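PDB 4O8S: putative from Helicobacter pylori, which probably transfers nucleotides, being a member of the AbiEii family within the nucleotidyltransferase superfamily. Local coordinates for residues E4-H9 with N40-D45; I73-D78 with G83-R88; E114-E119 with I123-R128; C137-H142 with A169-D174. One frame throughout, in Å; residues are numbered along the deposited sequence.

Contact 1. Residues E4-H9 with N40-D45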
loop_
_atom_site.group_PDB
_atom_site.type_symbol
_atom_site.label_atom_id
_atom_site.label_comp_id
_atom_site.label_asym_id
_atom_site.label_seq_id
_atom_site.Cartn_x
_atom_site.Cartn_y
_atom_site.Cartn_z
ATOM N N GLU A 4 2.433 4.325 -21.314
ATOM C CA GLU A 4 3.717 3.674 -21.591
ATOM C C GLU A 4 4.739 4.047 -20.518
ATOM O O GLU A 4 5.587 3.237 -20.121
ATOM C CB GLU A 4 4.225 4.066 -22.983
ATOM C CG GLU A 4 5.563 3.438 -23.389
ATOM C CD GLU A 4 5.725 3.300 -24.906
ATOM O OE1 GLU A 4 4.731 2.964 -25.589
ATOM O OE2 GLU A 4 6.846 3.521 -25.419
ATOM N N GLN A 5 4.641 5.287 -20.055
ATOM C CA GLN A 5 5.457 5.777 -18.960
ATOM C C GLN A 5 5.176 4.950 -17.693
ATOM O O GLN A 5 6.098 4.497 -17.016
ATOM C CB GLN A 5 5.154 7.260 -18.732
ATOM C CG GLN A 5 5.764 7.851 -17.467
ATOM C CD GLN A 5 5.276 9.269 -17.183
ATOM O OE1 GLN A 5 4.938 10.023 -18.102
ATOM N NE2 GLN A 5 5.233 9.635 -15.903
ATOM N N ALA A 6 3.896 4.743 -17.391
ATOM C CA ALA A 6 3.504 3.923 -16.250
ATOM C C ALA A 6 3.991 2.479 -16.413
ATOM O O ALA A 6 4.453 1.857 -15.442
ATOM C CB ALA A 6 1.988 3.965 -16.061
ATOM N N LEU A 7 3.891 1.950 -17.635
ATOM C CA LEU A 7 4.308 0.572 -17.919
ATOM C C LEU A 7 5.792 0.341 -17.638
ATOM O O LEU A 7 6.179 -0.692 -17.087
ATOM C CB LEU A 7 4.017 0.196 -19.378
ATOM C CG LEU A 7 2.577 -0.081 -19.832
ATOM C CD1 LEU A 7 2.578 -0.629 -21.262
ATOM C CD2 LEU A 7 1.862 -1.048 -18.888
ATOM N N ASN A 8 6.636 1.281 -18.044
ATOM C CA ASN A 8 8.056 1.126 -17.763
ATOM C C ASN A 8 8.334 1.273 -16.269
ATOM O O ASN A 8 9.175 0.562 -15.718
ATOM C CB ASN A 8 8.882 2.091 -18.607
ATOM C CG ASN A 8 9.005 1.620 -20.043
ATOM O OD1 ASN A 8 9.247 0.438 -20.292
ATOM N ND2 ASN A 8 8.802 2.527 -20.991
ATOM N N HIS A 9 7.595 2.165 -15.616
ATOM C CA HIS A 9 7.693 2.331 -14.169
ATOM C C HIS A 9 7.352 1.026 -13.437
ATOM O O HIS A 9 8.102 0.576 -12.561
ATOM C CB HIS A 9 6.766 3.451 -13.704
ATOM C CG HIS A 9 7.037 3.922 -12.306
ATOM N ND1 HIS A 9 8.172 4.635 -11.970
ATOM C CD2 HIS A 9 6.316 3.805 -11.166
ATOM C CE1 HIS A 9 8.139 4.927 -10.682
ATOM N NE2 HIS A 9 7.025 4.435 -10.167
ATOM N N ASN A 40 -6.928 -1.706 -7.946
ATOM C CA ASN A 40 -7.311 -1.201 -9.267
ATOM C C ASN A 40 -7.075 0.305 -9.459
ATOM O O ASN A 40 -7.891 1.008 -10.066
ATOM C CB ASN A 40 -8.767 -1.574 -9.601
ATOM C CG ASN A 40 -9.746 -1.008 -8.607
ATOM O OD1 ASN A 40 -9.410 -0.796 -7.434
ATOM N ND2 ASN A 40 -10.964 -0.734 -9.067
ATOM N N ARG A 41 -5.960 0.796 -8.922
ATOM C CA ARG A 41 -5.449 2.119 -9.280
ATOM C C ARG A 41 -3.951 1.909 -9.322
ATOM O O ARG A 41 -3.445 0.943 -8.735
ATOM C CB ARG A 41 -5.820 3.163 -8.223
ATOM C CG ARG A 41 -5.140 2.953 -6.860
ATOM C CD ARG A 41 -5.352 4.163 -5.946
ATOM N NE ARG A 41 -4.691 4.015 -4.647
ATOM C CZ ARG A 41 -3.399 4.273 -4.447
ATOM N NH1 ARG A 41 -2.654 4.686 -5.464
ATOM N NH2 ARG A 41 -2.850 4.119 -3.239
ATOM N N PHE A 42 -3.240 2.770 -10.031
ATOM C CA PHE A 42 -1.789 2.682 -10.101
ATOM C C PHE A 42 -1.158 3.153 -8.795
ATOM O O PHE A 42 -1.796 3.877 -8.011
ATOM C CB PHE A 42 -1.275 3.540 -11.262
ATOM C CG PHE A 42 0.113 3.184 -11.716
ATOM C CD1 PHE A 42 0.444 1.866 -12.015
ATOM C CD2 PHE A 42 1.087 4.175 -11.867
ATOM C CE1 PHE A 42 1.735 1.532 -12.445
ATOM C CE2 PHE A 42 2.373 3.848 -12.299
ATOM C CZ PHE A 42 2.694 2.524 -12.586
ATOM N N SER A 43 0.087 2.737 -8.565
ATOM C CA SER A 43 0.865 3.121 -7.378
ATOM C C SER A 43 2.319 3.278 -7.818
ATOM O O SER A 43 2.815 2.451 -8.579
ATOM C CB SER A 43 0.779 2.018 -6.324
ATOM O OG SER A 43 1.188 2.472 -5.036
ATOM N N GLU A 44 3.021 4.301 -7.328
ATOM C CA GLU A 44 4.329 4.625 -7.899
ATOM C C GLU A 44 5.527 4.547 -6.941
ATOM O O GLU A 44 6.661 4.566 -7.406
ATOM C CB GLU A 44 4.321 6.036 -8.529
ATOM C CG GLU A 44 3.019 6.452 -9.186
ATOM C CD GLU A 44 2.957 7.963 -9.446
ATOM O OE1 GLU A 44 2.898 8.744 -8.462
ATOM O OE2 GLU A 44 2.971 8.364 -10.632
ATOM N N ASP A 45 5.298 4.510 -5.631
ATOM C CA ASP A 45 6.411 4.476 -4.672
ATOM C C ASP A 45 6.658 3.052 -4.144
ATOM O O ASP A 45 5.729 2.245 -4.092
ATOM C CB ASP A 45 6.124 5.414 -3.489
ATOM C CG ASP A 45 5.919 6.864 -3.925
ATOM O OD1 ASP A 45 6.505 7.263 -4.967
ATOM O OD2 ASP A 45 5.178 7.603 -3.224
#
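His9 and Phe42 both carry CG trans to the backbone nitrogen (chi1 -166° and -161°), which sends the imidazole out from helix 4-9 and the phenyl ring back toward it from the loop 40-45. The imidazole reaches Glu44 edge-on: His9 NE2 donates to the backbone O of Glu44 at 2.8 Å. This bond is nearly straight (166° at the hydrogen), lies close to the ring plane and uses a lone pair of the carbonyl in its own plane. Glu44 CB lies beside the same nitrogen, 3.5 Å from His9 NE2. The other ring nitrogen, His9 ND1, is bonded to Tyr89 OH, so both nitrogens have partners and the rotation of the imidazole is fixed. The loop leads from helix 29-36 toward strand 46-50 and carries Asp45, the first acidic residue of an Asp-X-Asp pattern that holds metal ions in other nucleotidyltransferases and probably does so in this one. Phe42 makes the apolar half of the contact. Ala6 CB sits over one face of its ring, offset toward the rim, in a CH-pi contact 4.1 Å from the centroid. The ring tip also meets the helix backbone, with Phe42 CZ 3.4 Å from Ala6 O. His9 CD2 comes to 4.1 Å from Phe42 CZ, and Tyr34 of helix 29-36 packs edge-to-face with the same phenyl group.

Contact 2. Residues I73-D78 with G83-R88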
loop_
_atom_site.group_PDB
_atom_site.type_symbol
_atom_site.label_atom_id
_atom_site.label_comp_id
_atom_site.label_asym_id
_atom_site.label_seq_id
_atom_site.Cartn_x
_atom_site.Cartn_y
_atom_site.Cartn_z
ATOM N N ILE A 73 21.299 6.930 -8.305
ATOM C CA ILE A 73 20.538 6.694 -7.080
ATOM C C ILE A 73 20.980 7.692 -6.018
ATOM O O ILE A 73 22.099 7.594 -5.505
ATOM C CB ILE A 73 20.756 5.284 -6.512
ATOM C CG1 ILE A 73 20.445 4.208 -7.563
ATOM C CG2 ILE A 73 19.885 5.063 -5.255
ATOM C CD1 ILE A 73 20.742 2.776 -7.079
ATOM N N HIS A 74 20.109 8.642 -5.687
ATOM C CA HIS A 74 20.379 9.599 -4.613
ATOM C C HIS A 74 19.895 9.083 -3.244
ATOM O O HIS A 74 18.707 8.768 -3.062
ATOM C CB HIS A 74 19.747 10.966 -4.936
ATOM C CG HIS A 74 19.961 11.995 -3.867
ATOM N ND1 HIS A 74 21.205 12.515 -3.567
ATOM C CD2 HIS A 74 19.091 12.595 -3.017
ATOM C CE1 HIS A 74 21.091 13.386 -2.580
ATOM N NE2 HIS A 74 19.819 13.451 -2.226
ATOM N N ILE A 75 20.817 8.993 -2.283
ATOM C CA ILE A 75 20.487 8.527 -0.929
ATOM C C ILE A 75 20.093 9.726 -0.087
ATOM O O ILE A 75 20.973 10.499 0.351
ATOM C CB ILE A 75 21.709 7.873 -0.260
ATOM C CG1 ILE A 75 22.306 6.794 -1.171
ATOM C CG2 ILE A 75 21.352 7.319 1.139
ATOM C CD1 ILE A 75 23.583 6.184 -0.623
ATOM N N LYS A 76 18.794 9.916 0.124
ATOM C CA LYS A 76 18.324 11.061 0.898
ATOM C C LYS A 76 18.599 10.804 2.353
ATOM O O LYS A 76 18.931 11.722 3.118
ATOM C CB LYS A 76 16.827 11.299 0.707
ATOM C CG LYS A 76 16.479 12.004 -0.595
ATOM C CD LYS A 76 15.004 12.429 -0.629
ATOM C CE LYS A 76 14.650 13.522 0.362
ATOM N NZ LYS A 76 15.170 14.827 -0.142
ATOM N N LYS A 77 18.479 9.538 2.727
ATOM C CA LYS A 77 18.608 9.175 4.121
ATOM C C LYS A 77 18.961 7.695 4.264
ATOM O O LYS A 77 18.321 6.821 3.668
ATOM C CB LYS A 77 17.295 9.503 4.841
ATOM C CG LYS A 77 17.369 9.459 6.352
ATOM C CD LYS A 77 16.349 10.420 6.964
ATOM C CE LYS A 77 16.653 10.689 8.431
ATOM N NZ LYS A 77 15.621 11.563 9.069
ATOM N N ASP A 78 19.999 7.418 5.036
ATOM C CA ASP A 78 20.328 6.057 5.412
ATOM C C ASP A 78 20.785 6.116 6.865
ATOM O O ASP A 78 21.935 6.480 7.160
ATOM C CB ASP A 78 21.413 5.486 4.495
ATOM C CG ASP A 78 21.975 4.162 4.995
ATOM O OD1 ASP A 78 21.241 3.420 5.695
ATOM O OD2 ASP A 78 23.155 3.853 4.679
ATOM N N GLY A 83 15.581 4.280 5.605
ATOM C CA GLY A 83 16.289 4.367 4.339
ATOM C C GLY A 83 15.396 5.093 3.346
ATOM O O GLY A 83 14.198 4.797 3.250
ATOM N N ARG A 84 15.950 6.067 2.633
ATOM C CA ARG A 84 15.179 6.822 1.663
ATOM C C ARG A 84 16.026 7.135 0.453
ATOM O O ARG A 84 17.051 7.837 0.547
ATOM C CB ARG A 84 14.609 8.097 2.287
ATOM C CG ARG A 84 13.755 8.923 1.340
ATOM C CD ARG A 84 12.954 9.982 2.108
ATOM N NE ARG A 84 12.123 9.397 3.161
ATOM C CZ ARG A 84 12.190 9.726 4.448
ATOM N NH1 ARG A 84 13.055 10.648 4.846
ATOM N NH2 ARG A 84 11.387 9.140 5.339
ATOM N N TYR A 85 15.603 6.600 -0.693
ATOM C CA TYR A 85 16.384 6.707 -1.906
ATOM C C TYR A 85 15.539 7.239 -3.057
ATOM O O TYR A 85 14.334 6.960 -3.133
ATOM C CB TYR A 85 16.950 5.340 -2.295
ATOM C CG TYR A 85 17.709 4.616 -1.210
ATOM C CD1 TYR A 85 17.033 3.955 -0.185
ATOM C CD2 TYR A 85 19.103 4.552 -1.228
ATOM C CE1 TYR A 85 17.717 3.279 0.809
ATOM C CE2 TYR A 85 19.800 3.863 -0.226
ATOM C CZ TYR A 85 19.095 3.239 0.786
ATOM O OH TYR A 85 19.754 2.551 1.786
HETATM N N MSE A 86 16.171 8.013 -3.937
HETATM C CA MSE A 86 15.540 8.477 -5.167
HETATM C C MSE A 86 16.245 7.799 -6.330
HETATM O O MSE A 86 17.398 8.110 -6.649
HETATM C CB MSE A 86 15.631 9.995 -5.272
HETATM C CG MSE A 86 15.094 10.681 -4.018
HETATM SE SE MSE A 86 13.173 10.274 -3.860
HETATM C CE MSE A 86 12.865 10.345 -1.917
ATOM N N VAL A 87 15.569 6.823 -6.930
ATOM C CA VAL A 87 16.127 6.117 -8.072
ATOM C C VAL A 87 15.761 6.852 -9.342
ATOM O O VAL A 87 14.588 6.928 -9.701
ATOM C CB VAL A 87 15.614 4.676 -8.151
ATOM C CG1 VAL A 87 16.111 4.016 -9.419
ATOM C CG2 VAL A 87 16.073 3.897 -6.919
ATOM N N ARG A 88 16.760 7.407 -10.020
ATOM C CA ARG A 88 16.496 8.199 -11.217
ATOM C C ARG A 88 16.878 7.422 -12.471
ATOM O O ARG A 88 17.958 6.823 -12.555
ATOM C CB ARG A 88 17.208 9.553 -11.142
ATOM C CG ARG A 88 17.029 10.219 -9.782
ATOM C CD ARG A 88 17.448 11.672 -9.790
ATOM N NE ARG A 88 17.553 12.210 -8.433
ATOM C CZ ARG A 88 16.527 12.689 -7.730
ATOM N NH1 ARG A 88 15.299 12.694 -8.245
ATOM N NH2 ARG A 88 16.727 13.164 -6.503
HETATM O O HOH W 1 18.884 2.413 4.275
#
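A classic beta bulge interrupts this antiparallel strand pair: Lys76 and Lys77 both face Arg84, and the register slips by one residue between Ile75 and Lys77. Arg84 O accepts two backbone N-H groups, from Lys76 N at 2.7 Å and from Lys77 N at 3.1 Å. The first of these bonds is the more bent, 133° at the hydrogen against 153°. Beyond the bulge, Arg84 N donates to Lys77 O at 2.7 Å; before it, His74 and Met86 form a hydrogen-bonded pair. On one face of the sheet, the Tyr85 ring lies alongside Ile75, with Ile75 CG1 3.9 Å from Tyr85 CD2. Ile73 CG2 comes obliquely to the same atom, 4.1 Å from Tyr85 CD2. The phenol end is linked to the neighbouring strand by a water 2.6 Å from Tyr85 OH that donates to Asp78 OD1; this carboxylate also pairs with Lys53. On the face of Met86 and Arg84, Lys76 CG passes across selenomethionine Met86, 3.9 Å from Met86 CG, and the lysine chain then bends at chi3 and chi4. Lys77 CB meets Arg84 CB at 4.0 Å, while the Arg84 guanidinium turns to Glu103. Strand 82-91 is bonded along its far edge to strand 98-106, through Gly83, Tyr85 and Val87, and helix 56-63 packs Leu56, Leu57 and Val60 against the face of Ile73, Ile75 and Tyr85.

Contact 3. Residues E114-E119 with I123-R128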
loop_
_atom_site.group_PDB
_atom_site.type_symbol
_atom_site.label_atom_id
_atom_site.label_comp_id
_atom_site.label_asym_id
_atom_site.label_seq_id
_atom_site.Cartn_x
_atom_site.Cartn_y
_atom_site.Cartn_z
ATOM N N GLU A 114 5.012 -13.403 9.350
ATOM C CA GLU A 114 4.029 -12.397 8.922
ATOM C C GLU A 114 4.287 -11.946 7.487
ATOM O O GLU A 114 3.751 -10.934 7.037
ATOM C CB GLU A 114 4.041 -11.170 9.833
ATOM C CG GLU A 114 3.635 -11.438 11.272
ATOM C CD GLU A 114 2.607 -12.560 11.398
ATOM O OE1 GLU A 114 1.412 -12.332 11.085
ATOM O OE2 GLU A 114 3.003 -13.675 11.817
ATOM N N VAL A 115 5.118 -12.697 6.775
ATOM C CA VAL A 115 5.443 -12.375 5.392
ATOM C C VAL A 115 4.740 -13.337 4.430
ATOM O O VAL A 115 4.808 -14.554 4.619
ATOM C CB VAL A 115 6.965 -12.456 5.161
ATOM C CG1 VAL A 115 7.324 -12.157 3.692
ATOM C CG2 VAL A 115 7.693 -11.502 6.102
ATOM N N ASN A 116 4.067 -12.791 3.413
ATOM C CA ASN A 116 3.572 -13.584 2.280
ATOM C C ASN A 116 4.570 -13.535 1.144
ATOM O O ASN A 116 5.365 -12.578 1.043
ATOM C CB ASN A 116 2.253 -13.020 1.727
ATOM C CG ASN A 116 1.071 -13.288 2.634
ATOM O OD1 ASN A 116 1.120 -14.178 3.497
ATOM N ND2 ASN A 116 -0.014 -12.531 2.434
ATOM N N VAL A 117 4.523 -14.543 0.273
ATOM C CA VAL A 117 5.153 -14.426 -1.043
ATOM C C VAL A 117 4.077 -14.497 -2.110
ATOM O O VAL A 117 3.202 -15.373 -2.068
ATOM C CB VAL A 117 6.192 -15.523 -1.305
ATOM C CG1 VAL A 117 6.872 -15.306 -2.681
ATOM C CG2 VAL A 117 7.215 -15.547 -0.180
ATOM N N ILE A 118 4.130 -13.564 -3.055
ATOM C CA ILE A 118 3.174 -13.512 -4.136
ATOM C C ILE A 118 3.971 -13.267 -5.408
ATOM O O ILE A 118 4.663 -12.237 -5.524
ATOM C CB ILE A 118 2.146 -12.363 -3.935
ATOM C CG1 ILE A 118 1.435 -12.496 -2.585
ATOM C CG2 ILE A 118 1.158 -12.307 -5.089
ATOM C CD1 ILE A 118 0.364 -13.581 -2.556
ATOM N N GLU A 119 3.882 -14.201 -6.360
ATOM C CA GLU A 119 4.636 -14.105 -7.611
ATOM C C GLU A 119 6.111 -13.780 -7.393
ATOM O O GLU A 119 6.700 -12.959 -8.104
ATOM C CB GLU A 119 3.992 -13.114 -8.584
ATOM C CG GLU A 119 2.641 -13.594 -9.143
ATOM C CD GLU A 119 2.719 -14.983 -9.810
ATOM O OE1 GLU A 119 3.792 -15.350 -10.366
ATOM O OE2 GLU A 119 1.694 -15.712 -9.778
ATOM N N ILE A 123 5.893 -9.775 0.548
ATOM C CA ILE A 123 4.914 -8.705 0.687
ATOM C C ILE A 123 4.220 -8.855 2.035
ATOM O O ILE A 123 4.038 -9.982 2.523
ATOM C CB ILE A 123 3.873 -8.774 -0.468
ATOM C CG1 ILE A 123 4.559 -8.575 -1.823
ATOM C CG2 ILE A 123 2.799 -7.719 -0.329
ATOM C CD1 ILE A 123 3.564 -8.301 -2.978
ATOM N N ALA A 124 3.836 -7.730 2.639
ATOM C CA ALA A 124 3.155 -7.735 3.937
ATOM C C ALA A 124 1.782 -8.391 3.807
ATOM O O ALA A 124 1.150 -8.308 2.736
ATOM C CB ALA A 124 2.976 -6.303 4.445
ATOM N N LYS A 125 1.295 -8.991 4.890
ATOM C CA LYS A 125 -0.060 -9.548 4.882
ATOM C C LYS A 125 -1.110 -8.447 4.862
ATOM O O LYS A 125 -0.871 -7.327 5.338
ATOM C CB LYS A 125 -0.301 -10.458 6.093
ATOM C CG LYS A 125 0.597 -11.688 6.133
ATOM C CD LYS A 125 0.364 -12.474 7.418
ATOM C CE LYS A 125 1.045 -13.846 7.354
ATOM N NZ LYS A 125 0.814 -14.643 8.605
ATOM N N ILE A 126 -2.283 -8.791 4.335
ATOM C CA ILE A 126 -3.362 -7.832 4.157
ATOM C C ILE A 126 -3.733 -7.149 5.467
ATOM O O ILE A 126 -3.980 -5.924 5.505
ATOM C CB ILE A 126 -4.637 -8.514 3.587
ATOM C CG1 ILE A 126 -4.430 -8.910 2.131
ATOM C CG2 ILE A 126 -5.843 -7.580 3.683
ATOM C CD1 ILE A 126 -4.455 -7.723 1.210
ATOM N N GLU A 127 -3.793 -7.919 6.548
ATOM C CA GLU A 127 -4.231 -7.329 7.808
ATOM C C GLU A 127 -3.252 -6.263 8.312
ATOM O O GLU A 127 -3.659 -5.293 8.936
ATOM C CB GLU A 127 -4.552 -8.397 8.883
ATOM C CG GLU A 127 -3.439 -9.379 9.203
ATOM C CD GLU A 127 -3.632 -10.065 10.568
ATOM O OE1 GLU A 127 -2.636 -10.613 11.110
ATOM O OE2 GLU A 127 -4.775 -10.054 11.096
ATOM N N ARG A 128 -1.969 -6.421 8.006
ATOM C CA ARG A 128 -0.985 -5.404 8.382
ATOM C C ARG A 128 -1.185 -4.154 7.511
ATOM O O ARG A 128 -1.107 -3.019 7.993
ATOM C CB ARG A 128 0.430 -5.967 8.214
ATOM C CG ARG A 128 1.581 -5.117 8.788
ATOM C CD ARG A 128 2.895 -5.905 8.653
ATOM N NE ARG A 128 4.115 -5.172 9.016
ATOM C CZ ARG A 128 4.839 -5.404 10.115
ATOM N NH1 ARG A 128 4.466 -6.336 10.987
ATOM N NH2 ARG A 128 5.941 -4.697 10.345
HETATM O O HOH W 2 -2.689 -11.710 3.769
#
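Backbone hydrogen bonds tie Asn116 and Ile123 into an antiparallel hydrogen-bonded pair of a short beta hairpin. Asn116 N reaches Ile123 O at 2.9 Å, nearly in line with the carbonyl, and Ile123 N returns a bond of 2.9 Å to Asn116 O. Among the charged groups, the ammonium of Lys125 makes a weak salt bridge, Lys125 NZ to Glu114 OE1 at 3.4 Å, on a poorly ordered glutamate, and is also bonded to Ser113 O. Packing comes from the extended Lys125 chain, with Lys125 CG 3.4 Å from Glu114 O; from Asn116, whose amide lies crosswise to that chain, Asn116 OD1 3.7 Å from Lys125 CG; and from Ile118 CB, 4.4 Å from Ile123 CD1. A water bridges the segments, accepting from Asn116 ND2 at 3.1 Å and from Ile126 N, in the first turn of the helix, at 3.0 Å. Asn116 ND2 and Ala124 O both bond to Tyr37 OH. The hairpin runs directly into helix 126-139, with Lys125 at the N-cap position; Ile123 and Ile126 pack on helix 29-36 through Ala32 and Leu33, and Ala124 pairs by its backbone with Leu27 of strand 26-27.

Contact 4. Residues C137-H142 with A169-D174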
loop_
_atom_site.group_PDB
_atom_site.type_symbol
_atom_site.label_atom_id
_atom_site.label_comp_id
_atom_site.label_asym_id
_atom_site.label_seq_id
_atom_site.Cartn_x
_atom_site.Cartn_y
_atom_site.Cartn_z
ATOM N N CYS A 137 -4.639 7.254 8.322
ATOM C CA CYS A 137 -5.716 8.151 7.923
ATOM C C CYS A 137 -6.729 8.394 9.027
ATOM O O CYS A 137 -7.591 9.259 8.881
ATOM C CB CYS A 137 -6.429 7.640 6.668
ATOM S SG CYS A 137 -7.574 6.264 6.980
ATOM N N PHE A 138 -6.624 7.666 10.138
ATOM C CA PHE A 138 -7.655 7.778 11.163
ATOM C C PHE A 138 -7.213 7.862 12.639
ATOM O O PHE A 138 -7.572 8.815 13.327
ATOM C CB PHE A 138 -8.696 6.672 10.979
ATOM C CG PHE A 138 -9.752 6.663 12.031
ATOM C CD1 PHE A 138 -10.551 7.786 12.249
ATOM C CD2 PHE A 138 -9.952 5.537 12.812
ATOM C CE1 PHE A 138 -11.535 7.780 13.240
ATOM C CE2 PHE A 138 -10.932 5.518 13.802
ATOM C CZ PHE A 138 -11.725 6.641 14.016
ATOM N N ASP A 139 -6.464 6.882 13.143
ATOM C CA ASP A 139 -6.203 6.842 14.592
ATOM C C ASP A 139 -4.738 6.686 15.025
ATOM O O ASP A 139 -4.456 6.337 16.179
ATOM C CB ASP A 139 -7.051 5.757 15.260
ATOM C CG ASP A 139 -6.855 4.385 14.624
ATOM O OD1 ASP A 139 -5.902 4.209 13.828
ATOM O OD2 ASP A 139 -7.656 3.474 14.923
ATOM N N GLY A 140 -3.814 6.934 14.107
ATOM C CA GLY A 140 -2.402 6.897 14.443
ATOM C C GLY A 140 -1.951 8.191 15.106
ATOM O O GLY A 140 -2.752 9.119 15.299
ATOM N N GLU A 141 -0.670 8.252 15.454
ATOM C CA GLU A 141 -0.107 9.433 16.095
ATOM C C GLU A 141 -0.187 10.625 15.152
ATOM O O GLU A 141 -0.830 11.631 15.456
ATOM C CB GLU A 141 1.343 9.164 16.493
ATOM C CG GLU A 141 1.573 7.739 16.975
ATOM C CD GLU A 141 2.995 7.488 17.450
ATOM O OE1 GLU A 141 3.390 6.301 17.518
ATOM O OE2 GLU A 141 3.709 8.470 17.766
ATOM N N HIS A 142 0.461 10.501 14.000
ATOM C CA HIS A 142 0.395 11.532 12.977
ATOM C C HIS A 142 -0.438 11.055 11.789
ATOM O O HIS A 142 0.064 10.347 10.912
ATOM C CB HIS A 142 1.804 11.921 12.512
ATOM C CG HIS A 142 2.596 12.675 13.538
ATOM N ND1 HIS A 142 2.361 14.003 13.830
ATOM C CD2 HIS A 142 3.621 12.290 14.335
ATOM C CE1 HIS A 142 3.206 14.403 14.763
ATOM N NE2 HIS A 142 3.981 13.383 15.088
ATOM N N ALA A 169 -12.333 -3.884 11.971
ATOM C CA ALA A 169 -13.684 -3.540 11.533
ATOM C C ALA A 169 -14.243 -2.394 12.356
ATOM O O ALA A 169 -14.859 -1.462 11.813
ATOM C CB ALA A 169 -14.608 -4.747 11.622
ATOM N N SER A 170 -14.024 -2.456 13.666
ATOM C CA SER A 170 -14.543 -1.418 14.545
ATOM C C SER A 170 -13.937 -0.068 14.193
ATOM O O SER A 170 -14.644 0.945 14.127
ATOM C CB SER A 170 -14.282 -1.757 16.014
ATOM O OG SER A 170 -14.747 -0.705 16.846
ATOM N N ARG A 171 -12.630 -0.058 13.945
ATOM C CA ARG A 171 -11.941 1.172 13.570
ATOM C C ARG A 171 -12.390 1.664 12.192
ATOM O O ARG A 171 -12.539 2.869 11.972
ATOM C CB ARG A 171 -10.421 0.961 13.596
ATOM C CG ARG A 171 -9.868 0.565 14.979
ATOM C CD ARG A 171 -8.488 -0.100 14.872
ATOM N NE ARG A 171 -7.460 0.822 14.380
ATOM C CZ ARG A 171 -6.274 0.440 13.904
ATOM N NH1 ARG A 171 -5.956 -0.852 13.848
ATOM N NH2 ARG A 171 -5.402 1.348 13.475
ATOM N N LEU A 172 -12.610 0.732 11.267
ATOM C CA LEU A 172 -13.029 1.095 9.915
ATOM C C LEU A 172 -14.410 1.736 9.963
ATOM O O LEU A 172 -14.653 2.739 9.288
ATOM C CB LEU A 172 -13.065 -0.133 9.014
ATOM C CG LEU A 172 -13.481 0.120 7.562
ATOM C CD1 LEU A 172 -12.377 0.843 6.798
ATOM C CD2 LEU A 172 -13.848 -1.192 6.883
ATOM N N LYS A 173 -15.293 1.151 10.776
ATOM C CA LYS A 173 -16.635 1.675 11.025
ATOM C C LYS A 173 -16.566 3.081 11.607
ATOM O O LYS A 173 -17.261 3.988 11.144
ATOM C CB LYS A 173 -17.396 0.739 11.974
ATOM C CG LYS A 173 -18.863 1.093 12.198
ATOM C CD LYS A 173 -19.558 0.050 13.076
ATOM C CE LYS A 173 -20.977 0.489 13.443
ATOM N NZ LYS A 173 -21.732 -0.546 14.221
ATOM N N ASP A 174 -15.708 3.260 12.610
ATOM C CA ASP A 174 -15.507 4.556 13.246
ATOM C C ASP A 174 -15.050 5.591 12.214
ATOM O O ASP A 174 -15.554 6.715 12.169
ATOM C CB ASP A 174 -14.463 4.412 14.355
ATOM C CG ASP A 174 -14.641 5.424 15.479
ATOM O OD1 ASP A 174 -15.030 6.588 15.211
ATOM O OD2 ASP A 174 -14.375 5.047 16.643
#
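The guanidinium of Arg171 and the carboxylate of Asp139 meet edge to edge, their planes only 24° apart. Arg171 grips side-on, giving one nitrogen to each oxygen: NE to Asp139 OD2 at 2.7 Å and NH2 to Asp139 OD1 at 2.9 Å. Both oxygens are approached on the syn side, and the NH2 bond is almost straight (171° at the hydrogen). Two bonds to one carboxylate hold the pair nearly flat and limit rotation of either group. The ring of Phe138 comes in differently, with its CZ edge directed at Asp174: Phe138 CZ lies 3.5 Å from Asp174 CG, close to the ring plane, and the ring and carboxylate planes are inclined at 49°. Asp174 CB is likewise 3.5 Å from Phe138 CZ. Next to it, Phe138 CE2 approaches Arg171 O obliquely at 3.6 Å, so the ring rests against a helix carbonyl as well as a side chain. The bend of the Arg171 chain at chi3 turns its end toward Asp139. The third nitrogen, Arg171 NH1, forms a salt bridge to Asp131 of helix 126-139, while Asp174 OD1 pairs with Lys177. The contact joins the last part of the 126-139 region to helix 166-176, and Arg171 also touches Leu134 and Cys135 of helix 126-139; Leu172 turns instead to helices 147-159 and 202-231.

In the fold
The four contacts follow one another along the chain without touching. Contacts 1 and 2 belong to the part of the fold built around the mixed sheet; their centres are about 20 Å apart, and strand 82-91 links them, because Tyr89 bonds to His9. Contact 1 closes on Asp45, at the start of the acidic motif that probably binds metal ions, as in relatives, and contact 3 reaches strand 46-50, just after Asp45, through the Arg128 salt bridge to Asp49. Contacts 3 and 4 both use helix 126-139, near its two ends, their nearest atoms about 7 Å apart. Contact 4 lies in the helical part, about 31 Å between centres from contact 2 and across the chain's centre from contact 1.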